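Local structure of alcohol oxidase (Myceliophthora thermophila, 6F74) at residues H563-N574 and C581-E589. The protein is a VAO-type flavoprotein that binds FAD and probably uses oxygen to oxidise its substrates. Residues are numbered along the deposited sequence; the frame is centred on the assembly and turned at random.
With GOL (glycerol), chain L.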
loop_
_atom_site.group_PDB
_atom_site.type_symbol
_atom_site.label_atom_id
_atom_site.label_comp_id
_atom_site.label_asym_id
_atom_site.label_seq_id
_atom_site.Cartn_x
_atom_site.Cartn_y
_atom_site.Cartn_z
ATOM N N HIS A 563 2.153 -7.162 18.892
ATOM C CA HIS A 563 1.299 -6.147 18.280
ATOM C C HIS A 563 -0.054 -6.109 18.990
ATOM O O HIS A 563 -0.536 -5.041 19.387
ATOM C CB HIS A 563 1.101 -6.398 16.791
ATOM C CG HIS A 563 2.338 -6.219 15.971
ATOM N ND1 HIS A 563 3.329 -5.322 16.293
ATOM C CD2 HIS A 563 2.719 -6.799 14.812
ATOM C CE1 HIS A 563 4.280 -5.370 15.379
ATOM N NE2 HIS A 563 3.944 -6.272 14.476
ATOM N N LEU A 564 -0.637 -7.286 19.174
ATOM C CA LEU A 564 -1.907 -7.400 19.868
ATOM C C LEU A 564 -1.874 -6.828 21.278
ATOM O O LEU A 564 -2.811 -6.175 21.668
ATOM C CB LEU A 564 -2.368 -8.851 19.931
ATOM C CG LEU A 564 -3.806 -9.141 20.322
ATOM C CD1 LEU A 564 -4.810 -8.402 19.460
ATOM C CD2 LEU A 564 -4.029 -10.652 20.221
ATOM N N ALA A 565 -0.801 -7.049 22.027
ATOM C CA ALA A 565 -0.712 -6.476 23.380
ATOM C C ALA A 565 -0.804 -4.940 23.340
ATOM O O ALA A 565 -1.621 -4.334 24.050
ATOM C CB ALA A 565 0.552 -6.941 24.102
ATOM N N ALA A 566 0.019 -4.327 22.498
ATOM C CA ALA A 566 -0.036 -2.882 22.247
ATOM C C ALA A 566 -1.454 -2.410 21.814
ATOM O O ALA A 566 -1.934 -1.374 22.263
ATOM C CB ALA A 566 0.995 -2.495 21.211
ATOM N N LYS A 567 -2.098 -3.185 20.954
ATOM C CA LYS A 567 -3.453 -2.910 20.534
ATOM C C LYS A 567 -4.425 -2.880 21.711
ATOM O O LYS A 567 -5.222 -1.961 21.823
ATOM C CB LYS A 567 -3.924 -3.937 19.503
ATOM C CG LYS A 567 -5.364 -3.785 19.058
ATOM C CD LYS A 567 -5.660 -2.414 18.428
ATOM C CE LYS A 567 -7.105 -2.367 17.934
ATOM N NZ LYS A 567 -7.526 -1.091 17.307
ATOM N N ARG A 568 -4.348 -3.893 22.558
ATOM C CA ARG A 568 -5.231 -3.997 23.700
ATOM C C ARG A 568 -4.905 -2.967 24.819
ATOM O O ARG A 568 -5.832 -2.470 25.486
ATOM C CB ARG A 568 -5.233 -5.432 24.228
ATOM C CG ARG A 568 -5.968 -6.402 23.304
ATOM C CD ARG A 568 -5.654 -7.877 23.589
ATOM N NE ARG A 568 -6.571 -8.770 22.858
ATOM C CZ ARG A 568 -6.520 -10.106 22.848
ATOM N NH1 ARG A 568 -5.575 -10.751 23.528
ATOM N NH2 ARG A 568 -7.441 -10.809 22.164
ATOM N N LYS A 569 -3.623 -2.622 24.987
ATOM C CA LYS A 569 -3.210 -1.567 25.929
ATOM C C LYS A 569 -3.705 -0.187 25.486
ATOM O O LYS A 569 -4.370 0.498 26.247
ATOM C CB LYS A 569 -1.676 -1.542 26.069
ATOM C CG LYS A 569 -1.116 -0.457 26.987
ATOM C CD LYS A 569 0.391 -0.535 27.083
ATOM C CE LYS A 569 0.987 0.670 27.805
ATOM N NZ LYS A 569 2.474 0.607 27.807
ATOM N N TYR A 570 -3.398 0.204 24.255
ATOM C CA TYR A 570 -3.606 1.570 23.783
ATOM C C TYR A 570 -4.985 1.857 23.178
ATOM O O TYR A 570 -5.415 3.012 23.152
ATOM C CB TYR A 570 -2.511 1.942 22.777
ATOM C CG TYR A 570 -1.161 2.096 23.433
ATOM C CD1 TYR A 570 -0.853 3.267 24.137
ATOM C CD2 TYR A 570 -0.202 1.090 23.364
ATOM C CE1 TYR A 570 0.379 3.442 24.749
ATOM C CE2 TYR A 570 1.039 1.256 23.977
ATOM C CZ TYR A 570 1.326 2.441 24.660
ATOM O OH TYR A 570 2.542 2.626 25.267
ATOM N N ASP A 571 -5.646 0.815 22.664
ATOM C CA ASP A 571 -7.007 0.926 22.189
ATOM C C ASP A 571 -7.864 -0.244 22.663
ATOM O O ASP A 571 -8.253 -1.078 21.859
ATOM C CB ASP A 571 -7.006 1.021 20.666
ATOM C CG ASP A 571 -8.362 1.400 20.093
ATOM O OD1 ASP A 571 -9.240 1.883 20.830
ATOM O OD2 ASP A 571 -8.532 1.203 18.886
ATOM N N PRO A 572 -8.169 -0.303 23.979
ATOM C CA PRO A 572 -8.937 -1.430 24.503
ATOM C C PRO A 572 -10.347 -1.600 23.912
ATOM O O PRO A 572 -10.866 -2.714 23.874
ATOM C CB PRO A 572 -9.000 -1.172 26.022
ATOM C CG PRO A 572 -8.562 0.228 26.233
ATOM C CD PRO A 572 -7.784 0.653 25.029
ATOM N N ASP A 573 -10.962 -0.504 23.492
ATOM C CA ASP A 573 -12.344 -0.523 22.968
ATOM C C ASP A 573 -12.399 -0.675 21.467
ATOM O O ASP A 573 -13.481 -0.842 20.897
ATOM C CB ASP A 573 -13.117 0.726 23.406
ATOM C CG ASP A 573 -13.264 0.821 24.891
ATOM O OD1 ASP A 573 -13.317 -0.242 25.511
ATOM O OD2 ASP A 573 -13.294 1.942 25.453
ATOM N N ASN A 574 -11.226 -0.636 20.837
ATOM C CA ASN A 574 -11.080 -0.796 19.397
ATOM C C ASN A 574 -11.846 0.290 18.653
ATOM O O ASN A 574 -12.590 0.024 17.684
ATOM C CB ASN A 574 -11.481 -2.187 18.940
ATOM C CG ASN A 574 -10.687 -2.660 17.753
ATOM O OD1 ASN A 574 -10.135 -1.853 17.021
ATOM N ND2 ASN A 574 -10.563 -3.990 17.594
ATOM N N CYS A 581 -6.699 -5.507 10.484
ATOM C CA CYS A 581 -5.758 -4.838 11.378
ATOM C C CYS A 581 -5.612 -5.688 12.627
ATOM O O CYS A 581 -6.416 -6.611 12.884
ATOM C CB CYS A 581 -6.199 -3.397 11.706
ATOM S SG CYS A 581 -6.326 -2.360 10.232
ATOM N N VAL A 582 -4.542 -5.430 13.370
ATOM C CA VAL A 582 -4.254 -6.240 14.548
ATOM C C VAL A 582 -5.457 -6.137 15.502
ATOM O O VAL A 582 -5.947 -5.015 15.788
ATOM C CB VAL A 582 -2.955 -5.765 15.222
ATOM C CG1 VAL A 582 -2.812 -6.350 16.609
ATOM C CG2 VAL A 582 -1.757 -6.141 14.344
ATOM N N GLY A 583 -5.930 -7.300 15.961
ATOM C CA GLY A 583 -7.079 -7.353 16.866
ATOM C C GLY A 583 -8.448 -7.410 16.232
ATOM O O GLY A 583 -9.420 -7.552 16.953
ATOM N N ALA A 584 -8.520 -7.334 14.898
ATOM C CA ALA A 584 -9.794 -7.255 14.185
ATOM C C ALA A 584 -10.649 -8.504 14.321
ATOM O O ALA A 584 -11.864 -8.438 14.179
ATOM C CB ALA A 584 -9.547 -6.941 12.704
ATOM N N GLU A 585 -10.013 -9.631 14.622
ATOM C CA GLU A 585 -10.712 -10.889 14.867
ATOM C C GLU A 585 -11.617 -10.896 16.097
ATOM O O GLU A 585 -12.410 -11.836 16.270
ATOM C CB GLU A 585 -9.704 -12.053 14.971
ATOM C CG GLU A 585 -8.784 -12.037 16.198
ATOM C CD GLU A 585 -7.497 -11.250 16.023
ATOM O OE1 GLU A 585 -7.388 -10.322 15.138
ATOM O OE2 GLU A 585 -6.577 -11.579 16.809
ATOM N N ASP A 586 -11.489 -9.902 16.982
ATOM C CA ASP A 586 -12.405 -9.782 18.101
ATOM C C ASP A 586 -13.719 -9.122 17.732
ATOM O O ASP A 586 -14.629 -9.039 18.589
ATOM C CB ASP A 586 -11.741 -9.050 19.276
ATOM C CG ASP A 586 -10.721 -9.907 19.967
ATOM O OD1 ASP A 586 -10.754 -11.147 19.771
ATOM O OD2 ASP A 586 -9.852 -9.351 20.664
ATOM N N PHE A 587 -13.835 -8.664 16.485
ATOM C CA PHE A 587 -15.052 -8.074 15.942
ATOM C C PHE A 587 -15.548 -8.806 14.691
ATOM O O PHE A 587 -14.806 -9.571 14.054
ATOM C CB PHE A 587 -14.797 -6.625 15.592
ATOM C CG PHE A 587 -14.819 -5.699 16.767
ATOM C CD1 PHE A 587 -13.835 -5.694 17.697
ATOM C CD2 PHE A 587 -15.859 -4.781 16.910
ATOM C CE1 PHE A 587 -13.882 -4.809 18.767
ATOM C CE2 PHE A 587 -15.906 -3.892 17.950
ATOM C CZ PHE A 587 -14.940 -3.907 18.871
ATOM N N ILE A 588 -16.806 -8.545 14.346
ATOM C CA ILE A 588 -17.400 -8.969 13.089
ATOM C C ILE A 588 -17.797 -7.723 12.312
ATOM O O ILE A 588 -18.639 -6.946 12.772
ATOM C CB ILE A 588 -18.641 -9.870 13.313
ATOM C CG1 ILE A 588 -18.255 -11.099 14.135
ATOM C CG2 ILE A 588 -19.252 -10.314 11.962
ATOM C CD1 ILE A 588 -19.445 -11.907 14.632
ATOM N N GLU A 589 -17.168 -7.544 11.151
ATOM C CA GLU A 589 -17.498 -6.484 10.221
ATOM C C GLU A 589 -18.494 -7.018 9.192
ATOM O O GLU A 589 -18.448 -8.192 8.780
ATOM C CB GLU A 589 -16.270 -5.949 9.508
ATOM C CG GLU A 589 -16.535 -4.635 8.821
ATOM C CD GLU A 589 -15.407 -4.088 7.956
ATOM O OE1 GLU A 589 -14.402 -4.789 7.666
ATOM O OE2 GLU A 589 -15.532 -2.924 7.553
HETATM C C1 GOL L . -8.600 -6.436 20.381
HETATM O O1 GOL L . -8.431 -7.441 21.394
HETATM C C2 GOL L . -9.690 -5.474 20.836
HETATM O O2 GOL L . -10.770 -5.547 19.901
HETATM C C3 GOL L . -9.240 -4.021 20.938
HETATM O O3 GOL L . -7.998 -3.816 21.634
#
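Leu564 and Val582 bring the two backbones together, their CA atoms 5.9 Å apart, where the helix ending at Tyr570 meets the type II turn from Cys581 to Ala584. Both pieces belong to the C-terminal part of this VAO-type flavoprotein, which carries a berberine-like sequence family; after the helix the chain makes a type I turn, Asp571 to Asn574. Val582 carries the apolar contact: with its CG1 anti to the backbone N (chi1 166°), that methyl lies 3.5 Å from Leu564 N, while CG2 rests on His563 CB. Leu564 CD1 reaches over the turn to Gly583 CA at 3.6 Å, and Tyr294 and Tyr556 also touch Val582. Lys567 bends at chi2 (59°), lays CG against Val582 O and sends NZ on to Asn574 OD1 (2.7 Å) and Asp571 OD2, with Gly293 O as a further acceptor. A methionine here would probably leave the Asp571 carboxylate without its countercharge and Asn574 freer to turn. Asn574 CB packs obliquely on the Phe587 ring, 3.6 Å from CE1. Glycerol, probably from the crystallisation liquor, sits between the segments, taking Asn574 ND2 on O2 and Arg568 NE on O1. Leu564 CD2 covers one face of the Arg568 guanidinium, which lies nearly coplanar with the Asp586 carboxylate; NH2 meets the syn lone pair of Asp586 OD2 at 3.2 Å in an almost straight hydrogen bond (176°) within the salt bridge.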